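Extracellular solute-binding protein, family 1 (Trichodesmium erythraeum, PDB 6G7Q) probably binds a small solute outside the cytoplasmic membrane and delivers it to an ABC importer, as other family 1 extracellular solute-binding proteins do. Local coordinates at residues A[7-12]-A[266-271]; A[57-62]-A[230-235]; A[164-169]-A[311-316]. All blocks are in the same frame, centred on the assembly; numbering follows the deposited sequence.

Contact 1 of 3, residues A[7-12]-A[266-271]; sequences SSRHYD and EGNNEY
Glu270 OE2 is gripped by three groups, two of them within this contact. Asn268 ND2 gives the shorter bond, 2.8 Å to Glu270 OE2 with a 158° angle at the hydrogen; it lies near the amide plane and uses the anti lone pair of the oxygen. Across the contact, Arg9 NE approaches the same Glu270 OE2 at 3.4 Å and a bent 126°, a salt bridge whose hydrogen bond is weak. Arg101 NH1 adds a second salt bridge, while the main partner of Arg9 NE is Ser234 OG and Glu270 OE1 turns to Ser99. Two positive groups on one oxygen would probably keep the carboxylate ionised. The Arg9 chain bends at chi2, which brings its end nearer to segment 266-271 than its start; there Asn268 CB sits 3.7 Å above the centre of the guanidinium face, and Arg9 NH2 donates to Phe264 O. Tyr11 packs on the same CB and along the amide, next to Arg9, whose NH1 lies at its ring edge. Ring and amide planes are 14° apart, with Tyr11 CE1 3.7 Å from Asn268 CB, and Gly267 O stands over the ring, offset toward the rim. A Schellman motif with Asn269 as C-prime residue, at positive phi, ends helix 258-267. Segment 7-12, linking strand 2-7 to helix 14-25, is braced against that end, and helix 196-204 packs on Tyr11, Asn268 and Glu270.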
loop_
_atom_site.group_PDB
_atom_site.type_symbol
_atom_site.label_atom_id
_atom_site.label_comp_id
_atom_site.label_asym_id
_atom_site.label_seq_id
_atom_site.Cartn_x
_atom_site.Cartn_y
_atom_site.Cartn_z
ATOM N N SER A 7 14.447 -4.249 -5.169
ATOM C CA SER A 7 13.176 -4.281 -4.483
ATOM C C SER A 7 13.267 -3.923 -3.025
ATOM O O SER A 7 14.156 -4.365 -2.339
ATOM C CB SER A 7 12.549 -5.659 -4.574
ATOM O OG SER A 7 11.321 -5.662 -3.906
ATOM N N SER A 8 12.298 -3.143 -2.563
ATOM C CA SER A 8 12.083 -2.867 -1.136
ATOM C C SER A 8 11.007 -3.701 -0.523
ATOM O O SER A 8 10.671 -3.511 0.650
ATOM C CB SER A 8 11.745 -1.393 -0.931
ATOM O OG SER A 8 10.470 -1.066 -1.417
ATOM N N ARG A 9 10.448 -4.614 -1.315
ATOM C CA ARG A 9 9.209 -5.324 -1.037
ATOM C C ARG A 9 9.438 -6.861 -0.917
ATOM O O ARG A 9 8.502 -7.606 -0.785
ATOM C CB ARG A 9 8.201 -4.920 -2.134
ATOM C CG ARG A 9 6.838 -5.634 -2.170
ATOM C CD ARG A 9 6.053 -5.598 -0.875
ATOM N NE ARG A 9 4.791 -6.304 -1.018
ATOM C CZ ARG A 9 4.668 -7.642 -1.049
ATOM N NH1 ARG A 9 5.745 -8.397 -0.839
ATOM N NH2 ARG A 9 3.443 -8.199 -1.258
ATOM N N HIS A 10 10.692 -7.300 -0.968
ATOM C CA HIS A 10 11.018 -8.718 -0.887
ATOM C C HIS A 10 10.746 -9.299 0.481
ATOM O O HIS A 10 11.145 -8.685 1.503
ATOM C CB HIS A 10 12.505 -8.921 -1.190
ATOM C CG HIS A 10 12.983 -10.317 -0.987
ATOM N ND1 HIS A 10 12.868 -11.330 -1.945
ATOM C CD2 HIS A 10 13.648 -10.838 0.067
ATOM C CE1 HIS A 10 13.380 -12.441 -1.415
ATOM N NE2 HIS A 10 13.873 -12.161 -0.215
ATOM N N TYR A 11 10.129 -10.473 0.527
ATOM C CA TYR A 11 10.100 -11.348 1.738
ATOM C C TYR A 11 10.714 -12.705 1.353
ATOM O O TYR A 11 10.719 -13.081 0.193
ATOM C CB TYR A 11 8.678 -11.510 2.281
ATOM C CG TYR A 11 8.206 -10.189 2.838
ATOM C CD1 TYR A 11 7.587 -9.230 2.052
ATOM C CD2 TYR A 11 8.411 -9.872 4.150
ATOM C CE1 TYR A 11 7.217 -7.996 2.555
ATOM C CE2 TYR A 11 8.014 -8.644 4.678
ATOM C CZ TYR A 11 7.444 -7.694 3.875
ATOM O OH TYR A 11 7.110 -6.445 4.405
ATOM N N ASP A 12 11.213 -13.450 2.323
ATOM C CA ASP A 12 11.959 -14.672 1.986
ATOM C C ASP A 12 11.114 -15.734 1.295
ATOM O O ASP A 12 11.653 -16.510 0.483
ATOM C CB ASP A 12 12.739 -15.203 3.147
ATOM C CG ASP A 12 14.085 -14.495 3.287
ATOM O OD1 ASP A 12 14.520 -13.731 2.359
ATOM O OD2 ASP A 12 14.705 -14.733 4.318
ATOM N N GLU A 266 0.521 -13.216 -0.477
ATOM C CA GLU A 266 0.485 -13.781 0.857
ATOM C C GLU A 266 1.769 -13.514 1.624
ATOM O O GLU A 266 1.755 -13.459 2.847
ATOM C CB GLU A 266 0.127 -15.242 0.785
ATOM C CG GLU A 266 -1.285 -15.462 0.267
ATOM C CD GLU A 266 -1.751 -16.892 0.304
ATOM O OE1 GLU A 266 -0.971 -17.760 0.730
ATOM O OE2 GLU A 266 -2.892 -17.173 -0.147
ATOM N N GLY A 267 2.880 -13.323 0.938
ATOM C CA GLY A 267 4.150 -13.039 1.606
ATOM C C GLY A 267 4.099 -11.843 2.559
ATOM O O GLY A 267 4.831 -11.787 3.528
ATOM N N ASN A 268 3.263 -10.856 2.254
ATOM C CA ASN A 268 3.036 -9.695 3.130
ATOM C C ASN A 268 1.599 -9.538 3.518
ATOM O O ASN A 268 1.165 -8.436 3.884
ATOM C CB ASN A 268 3.571 -8.391 2.540
ATOM C CG ASN A 268 3.698 -7.275 3.567
ATOM O OD1 ASN A 268 4.022 -7.531 4.729
ATOM N ND2 ASN A 268 3.412 -6.040 3.152
ATOM N N ASN A 269 0.816 -10.617 3.470
ATOM C CA ASN A 269 -0.594 -10.576 3.860
ATOM C C ASN A 269 -1.407 -9.512 3.146
ATOM O O ASN A 269 -2.292 -8.897 3.727
ATOM C CB ASN A 269 -0.735 -10.425 5.382
ATOM C CG ASN A 269 -0.019 -11.513 6.126
ATOM O OD1 ASN A 269 -0.365 -12.687 5.944
ATOM N ND2 ASN A 269 0.955 -11.140 6.963
ATOM N N GLU A 270 -1.095 -9.335 1.882
ATOM C CA GLU A 270 -1.806 -8.439 0.980
ATOM C C GLU A 270 -2.789 -9.209 0.118
ATOM O O GLU A 270 -2.767 -10.457 0.100
ATOM C CB GLU A 270 -0.807 -7.634 0.167
ATOM C CG GLU A 270 -0.020 -6.653 1.014
ATOM C CD GLU A 270 0.906 -5.765 0.251
ATOM O OE1 GLU A 270 0.488 -5.175 -0.813
ATOM O OE2 GLU A 270 2.036 -5.511 0.747
ATOM N N TYR A 271 -3.660 -8.484 -0.576
ATOM C CA TYR A 271 -4.629 -9.073 -1.488
ATOM C C TYR A 271 -4.011 -9.171 -2.873
ATOM O O TYR A 271 -3.241 -8.340 -3.271
ATOM C CB TYR A 271 -5.903 -8.209 -1.573
ATOM C CG TYR A 271 -6.639 -8.013 -0.262
ATOM C CD1 TYR A 271 -7.598 -8.906 0.119
ATOM C CD2 TYR A 271 -6.373 -6.938 0.578
ATOM C CE1 TYR A 271 -8.296 -8.754 1.320
ATOM C CE2 TYR A 271 -6.991 -6.795 1.806
ATOM C CZ TYR A 271 -7.951 -7.705 2.189
ATOM O OH TYR A 271 -8.580 -7.562 3.398
#

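Contact 2 of 3, residues A[57-62]-A[230-235]; sequences TVDAGR and HVNISG
Thr57 and Gly235 form an antiparallel hydrogen-bonded pair, with Thr57 N to Gly235 O and Gly235 N to Thr57 O both 2.9 Å and close to straight. This pairing joins strand 54-58, which runs parallel to strand 2-7, to the antiparallel strand 231-239 of the mixed sheet. One step on, Val58 faces Ser234 as a non-hydrogen-bonded pair, and Asp59 N then closes the ladder on Ile233 O at 2.8 Å. Beyond it the pairing passes from backbone to side chain, and here the packing is tight. Asn232 OD1 accepts two bonds: from Ala60 N at 2.8 Å, practically linear (179°) and in the carbonyl plane on a lone pair, and from its neighbour Ile233 N. The Asn232 amide is put there by its CG lying anti to the backbone N (chi1 -155°), and its ND2 makes a weak bond of 3.0 Å to Asp59 OD1. That carboxylate, turned 69° from the amide plane, makes Asp59 the N-cap of helix 60-68, taking Gly61 N on OD1, where Ser144 OG also binds. The more open side is at the partly exposed Val58 and Arg62: Val58 CG1 lies 3.5 Å from Ser234 OG, and Arg62 NH1 swings back to donate to Val58 O from above the carbonyl plane. Ser234, on the same face as Val58, is buried, its OG gripped by Glu270 and Arg9. The first two amides of helix 60-68 are therefore met by Asn232 OD1 and the cap carboxylate, tying the helix start to strand 231-239, and the partial positive charge of that end would probably stabilise Asp59 as an anion.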
loop_
_atom_site.group_PDB
_atom_site.type_symbol
_atom_site.label_atom_id
_atom_site.label_comp_id
_atom_site.label_asym_id
_atom_site.label_seq_id
_atom_site.Cartn_x
_atom_site.Cartn_y
_atom_site.Cartn_z
ATOM N N THR A 57 8.495 -1.662 -5.270
ATOM C CA THR A 57 8.344 -1.000 -3.994
ATOM C C THR A 57 6.916 -0.977 -3.597
ATOM O O THR A 57 6.070 -1.645 -4.222
ATOM C CB THR A 57 9.007 0.402 -4.021
ATOM O OG1 THR A 57 9.173 0.913 -2.702
ATOM C CG2 THR A 57 8.206 1.394 -4.817
ATOM N N VAL A 58 6.599 -0.240 -2.539
ATOM C CA VAL A 58 5.231 -0.078 -2.123
ATOM C C VAL A 58 4.781 1.370 -2.176
ATOM O O VAL A 58 5.591 2.291 -2.007
ATOM C CB VAL A 58 4.927 -0.689 -0.764
ATOM C CG1 VAL A 58 5.373 -2.093 -0.662
ATOM C CG2 VAL A 58 5.370 0.176 0.328
ATOM N N ASP A 59 3.512 1.540 -2.448
ATOM C CA ASP A 59 2.742 2.786 -2.425
ATOM C C ASP A 59 2.818 3.487 -3.790
ATOM O O ASP A 59 3.901 3.790 -4.282
ATOM C CB ASP A 59 3.091 3.738 -1.285
ATOM C CG ASP A 59 1.885 4.580 -0.921
ATOM O OD1 ASP A 59 1.509 5.450 -1.775
ATOM O OD2 ASP A 59 1.305 4.369 0.154
ATOM N N ALA A 60 1.647 3.719 -4.387
ATOM C CA ALA A 60 1.614 4.455 -5.622
ATOM C C ALA A 60 2.263 5.832 -5.519
ATOM O O ALA A 60 2.771 6.359 -6.503
ATOM C CB ALA A 60 0.197 4.592 -6.135
ATOM N N GLY A 61 2.253 6.436 -4.312
ATOM C CA GLY A 61 2.886 7.713 -4.136
ATOM C C GLY A 61 4.378 7.614 -4.403
ATOM O O GLY A 61 4.991 8.537 -4.981
ATOM N N ARG A 62 4.987 6.502 -3.959
ATOM C CA ARG A 62 6.408 6.285 -4.162
ATOM C C ARG A 62 6.710 5.902 -5.617
ATOM O O ARG A 62 7.697 6.337 -6.198
ATOM C CB ARG A 62 6.923 5.226 -3.202
ATOM C CG ARG A 62 8.377 5.030 -3.299
ATOM C CD ARG A 62 8.859 4.060 -2.254
ATOM N NE ARG A 62 8.920 4.619 -0.928
ATOM C CZ ARG A 62 8.280 4.153 0.157
ATOM N NH1 ARG A 62 7.372 3.170 0.099
ATOM N NH2 ARG A 62 8.517 4.718 1.321
ATOM N N HIS A 230 -10.292 3.006 0.295
ATOM C CA HIS A 230 -9.009 3.399 -0.261
ATOM C C HIS A 230 -8.076 2.232 -0.313
ATOM O O HIS A 230 -7.696 1.690 0.726
ATOM C CB HIS A 230 -8.422 4.513 0.612
ATOM C CG HIS A 230 -7.051 4.953 0.222
ATOM N ND1 HIS A 230 -6.813 5.948 -0.697
ATOM C CD2 HIS A 230 -5.839 4.574 0.693
ATOM C CE1 HIS A 230 -5.494 6.136 -0.773
ATOM N NE2 HIS A 230 -4.872 5.316 0.065
ATOM N N VAL A 231 -7.690 1.861 -1.538
ATOM C CA VAL A 231 -6.715 0.800 -1.763
ATOM C C VAL A 231 -5.468 1.361 -2.387
ATOM O O VAL A 231 -5.476 2.394 -3.061
ATOM C CB VAL A 231 -7.309 -0.374 -2.582
ATOM C CG1 VAL A 231 -8.434 -1.039 -1.809
ATOM C CG2 VAL A 231 -7.784 0.035 -3.964
ATOM N N ASN A 232 -4.343 0.688 -2.141
ATOM C CA ASN A 232 -3.059 1.098 -2.668
ATOM C C ASN A 232 -2.295 -0.186 -2.981
ATOM O O ASN A 232 -2.805 -1.294 -2.785
ATOM C CB ASN A 232 -2.391 2.008 -1.630
ATOM C CG ASN A 232 -1.360 2.980 -2.205
ATOM O OD1 ASN A 232 -0.761 2.732 -3.256
ATOM N ND2 ASN A 232 -1.173 4.121 -1.509
ATOM N N ILE A 233 -1.087 -0.027 -3.513
ATOM C CA ILE A 233 -0.415 -1.164 -4.154
ATOM C C ILE A 233 0.990 -1.376 -3.646
ATOM O O ILE A 233 1.704 -0.445 -3.270
ATOM C CB ILE A 233 -0.395 -0.998 -5.690
ATOM C CG1 ILE A 233 0.217 0.299 -6.140
ATOM C CG2 ILE A 233 -1.817 -1.154 -6.239
ATOM C CD1 ILE A 233 0.576 0.339 -7.607
ATOM N N SER A 234 1.400 -2.648 -3.734
ATOM C CA SER A 234 2.805 -3.027 -3.927
ATOM C C SER A 234 3.009 -3.181 -5.423
ATOM O O SER A 234 2.165 -3.827 -6.074
ATOM C CB SER A 234 3.094 -4.347 -3.273
ATOM O OG SER A 234 2.929 -4.332 -1.870
ATOM N N GLY A 235 4.019 -2.554 -6.007
ATOM C CA GLY A 235 4.108 -2.556 -7.442
ATOM C C GLY A 235 5.472 -2.375 -7.981
ATOM O O GLY A 235 6.448 -2.365 -7.243
#

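Contact 3 of 3, residues A[164-169]-A[311-316]; sequences GFVRNF and DRVGWK
An aromatic cluster of Phe165, Phe169 and Trp315 joins the end of helix 140-167 to the C-terminal tail that follows helix 303-312. Phe169 meets Trp315 edge to face: its ring stands at 82° to the indole, centroid 5.2 Å from that of the five-membered ring, and Phe169 CZ lies 4.0 Å from Trp315 CD2 over the indole face. Phe165 comes to the far end of the benzo ring, CE2 to Trp315 CH2 3.8 Å, in an oblique pairing with planes 54° apart; Trp161 stacks on Phe165. With Trp315 CG anti to the backbone N (chi1 -179°) and so beside the carbonyl carbon, the indole lies against both phenylalanines, which touch each other. Val166 fills the angle between tail and helix. Its CG2 touches Trp315 CB at 3.9 Å and Val313 CG2 at 3.8 Å, while its CA lies under the centre of the Phe169 ring, 3.7 Å from the plane. Gly314, at positive phi, is the C-prime residue of the Schellman motif that ends helix 303-312 and turns the chain so that Trp315 can fold inward. Trp315 NE1 is satisfied by Arg135 O. Replacing Trp315 with an alanine would probably leave the Phe169 edge without the face it points at, open a gap beside Phe165 and strip Arg135 O of its donor. No hydrogen bond crosses between the two segments, so what attaches the tail to this helix end is apolar and aromatic packing.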
loop_
_atom_site.group_PDB
_atom_site.type_symbol
_atom_site.label_atom_id
_atom_site.label_comp_id
_atom_site.label_asym_id
_atom_site.label_seq_id
_atom_site.Cartn_x
_atom_site.Cartn_y
_atom_site.Cartn_z
ATOM N N GLY A 164 -10.876 18.772 11.691
ATOM C CA GLY A 164 -11.664 17.989 12.616
ATOM C C GLY A 164 -10.993 16.693 12.999
ATOM O O GLY A 164 -11.046 16.244 14.149
ATOM N N PHE A 165 -10.404 16.037 12.000
ATOM C CA PHE A 165 -9.669 14.793 12.227
ATOM C C PHE A 165 -8.521 14.944 13.210
ATOM O O PHE A 165 -8.428 14.170 14.203
ATOM C CB PHE A 165 -9.150 14.270 10.860
ATOM C CG PHE A 165 -8.503 12.917 10.926
ATOM C CD1 PHE A 165 -9.235 11.785 11.281
ATOM C CD2 PHE A 165 -7.178 12.751 10.595
ATOM C CE1 PHE A 165 -8.635 10.515 11.297
ATOM C CE2 PHE A 165 -6.599 11.503 10.574
ATOM C CZ PHE A 165 -7.324 10.391 10.935
ATOM N N VAL A 166 -7.679 15.933 12.964
ATOM C CA VAL A 166 -6.558 16.201 13.861
ATOM C C VAL A 166 -7.040 16.522 15.273
ATOM O O VAL A 166 -6.424 16.123 16.281
ATOM C CB VAL A 166 -5.646 17.266 13.270
ATOM C CG1 VAL A 166 -4.574 17.683 14.277
ATOM C CG2 VAL A 166 -4.990 16.702 12.025
ATOM N N ARG A 167 -8.144 17.269 15.368
ATOM C CA ARG A 167 -8.732 17.594 16.671
ATOM C C ARG A 167 -9.092 16.380 17.476
ATOM O O ARG A 167 -9.135 16.459 18.710
ATOM C CB ARG A 167 -9.983 18.525 16.471
ATOM C CG ARG A 167 -10.934 18.780 17.646
ATOM C CD ARG A 167 -12.194 19.596 17.272
ATOM N NE ARG A 167 -11.871 20.680 16.365
ATOM C CZ ARG A 167 -12.494 20.976 15.224
ATOM N NH1 ARG A 167 -13.552 20.283 14.776
ATOM N NH2 ARG A 167 -12.042 22.005 14.520
ATOM N N ASN A 168 -9.312 15.257 16.787
ATOM C CA ASN A 168 -9.726 14.018 17.416
ATOM C C ASN A 168 -8.590 13.109 17.847
ATOM O O ASN A 168 -8.854 12.040 18.418
ATOM C CB ASN A 168 -10.705 13.275 16.500
ATOM C CG ASN A 168 -12.051 13.922 16.419
ATOM O OD1 ASN A 168 -12.422 14.699 17.319
ATOM N ND2 ASN A 168 -12.802 13.661 15.350
ATOM N N PHE A 169 -7.360 13.516 17.618
ATOM C CA PHE A 169 -6.209 12.662 17.995
ATOM C C PHE A 169 -6.163 12.475 19.492
ATOM O O PHE A 169 -6.229 13.437 20.291
ATOM C CB PHE A 169 -4.886 13.256 17.543
ATOM C CG PHE A 169 -4.635 13.242 16.055
ATOM C CD1 PHE A 169 -5.475 12.642 15.125
ATOM C CD2 PHE A 169 -3.500 13.851 15.585
ATOM C CE1 PHE A 169 -5.163 12.679 13.771
ATOM C CE2 PHE A 169 -3.182 13.867 14.233
ATOM C CZ PHE A 169 -4.037 13.275 13.342
ATOM N N ASP A 311 0.578 19.679 7.104
ATOM C CA ASP A 311 1.348 20.727 7.791
ATOM C C ASP A 311 0.427 21.841 8.245
ATOM O O ASP A 311 0.504 22.295 9.408
ATOM C CB ASP A 311 2.443 21.282 6.877
ATOM C CG ASP A 311 3.090 22.545 7.414
ATOM O OD1 ASP A 311 3.935 22.372 8.300
ATOM O OD2 ASP A 311 2.811 23.705 6.981
ATOM N N ARG A 312 -0.436 22.319 7.370
ATOM C CA ARG A 312 -1.271 23.472 7.662
ATOM C C ARG A 312 -2.207 23.243 8.850
ATOM O O ARG A 312 -2.449 24.200 9.610
ATOM C CB ARG A 312 -2.062 23.902 6.406
ATOM C CG ARG A 312 -2.507 25.361 6.397
ATOM C CD ARG A 312 -2.569 25.844 4.923
ATOM N NE ARG A 312 -3.389 24.881 4.306
ATOM C CZ ARG A 312 -3.372 24.441 3.076
ATOM N NH1 ARG A 312 -4.240 23.444 2.887
ATOM N NH2 ARG A 312 -2.613 24.972 2.085
ATOM N N VAL A 313 -2.708 22.013 9.032
ATOM C CA VAL A 313 -3.640 21.709 10.119
ATOM C C VAL A 313 -2.948 21.181 11.397
ATOM O O VAL A 313 -3.620 20.781 12.343
ATOM C CB VAL A 313 -4.753 20.742 9.678
ATOM C CG1 VAL A 313 -5.513 21.324 8.503
ATOM C CG2 VAL A 313 -4.238 19.357 9.361
ATOM N N GLY A 314 -1.622 21.184 11.398
ATOM C CA GLY A 314 -0.911 20.817 12.606
ATOM C C GLY A 314 -0.760 19.332 12.814
ATOM O O GLY A 314 -0.546 18.928 13.924
ATOM N N TRP A 315 -0.824 18.525 11.745
ATOM C CA TRP A 315 -0.606 17.101 11.824
ATOM C C TRP A 315 0.807 16.928 11.644
ATOM O O TRP A 315 1.387 17.137 10.501
ATOM C CB TRP A 315 -1.315 16.373 10.740
ATOM C CG TRP A 315 -1.219 14.879 10.692
ATOM C CD1 TRP A 315 -0.302 14.024 11.259
ATOM C CD2 TRP A 315 -2.104 14.084 9.935
ATOM N NE1 TRP A 315 -0.601 12.745 10.912
ATOM C CE2 TRP A 315 -1.682 12.752 10.077
ATOM C CE3 TRP A 315 -3.190 14.375 9.166
ATOM C CZ2 TRP A 315 -2.319 11.702 9.448
ATOM C CZ3 TRP A 315 -3.836 13.351 8.530
ATOM C CH2 TRP A 315 -3.387 12.016 8.672
ATOM N N LYS A 316 1.314 16.559 12.834
ATOM C CA LYS A 316 2.684 16.405 13.199
ATOM C C LYS A 316 3.507 15.375 12.459
ATOM O O LYS A 316 3.113 14.233 12.150
ATOM C CB LYS A 316 2.762 16.189 14.707
#

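How the contacts relate
Along the chain, both segments of contact 2 fall between those of contact 1, whereas contact 3 alternates with each of them. Contacts 1 and 2 have centres about 12 Å apart and touch directly: Ser8 OG lies 2.7 Å from Thr57 OG1, a probable hydrogen bond, and Arg9 CD packs on Val58 CG1. They share the mixed sheet, through strands 2-7, 54-58 and 231-239. Contact 3 lies apart, its centre about 32 Å from that of contact 1, on the other side of the chain's centre, and about 24 Å from contact 2. Helix 140-167 runs from Asp59 of contact 2 to contact 3. Membership of the periplasmic-binding-protein clan suggests a two-lobed fold.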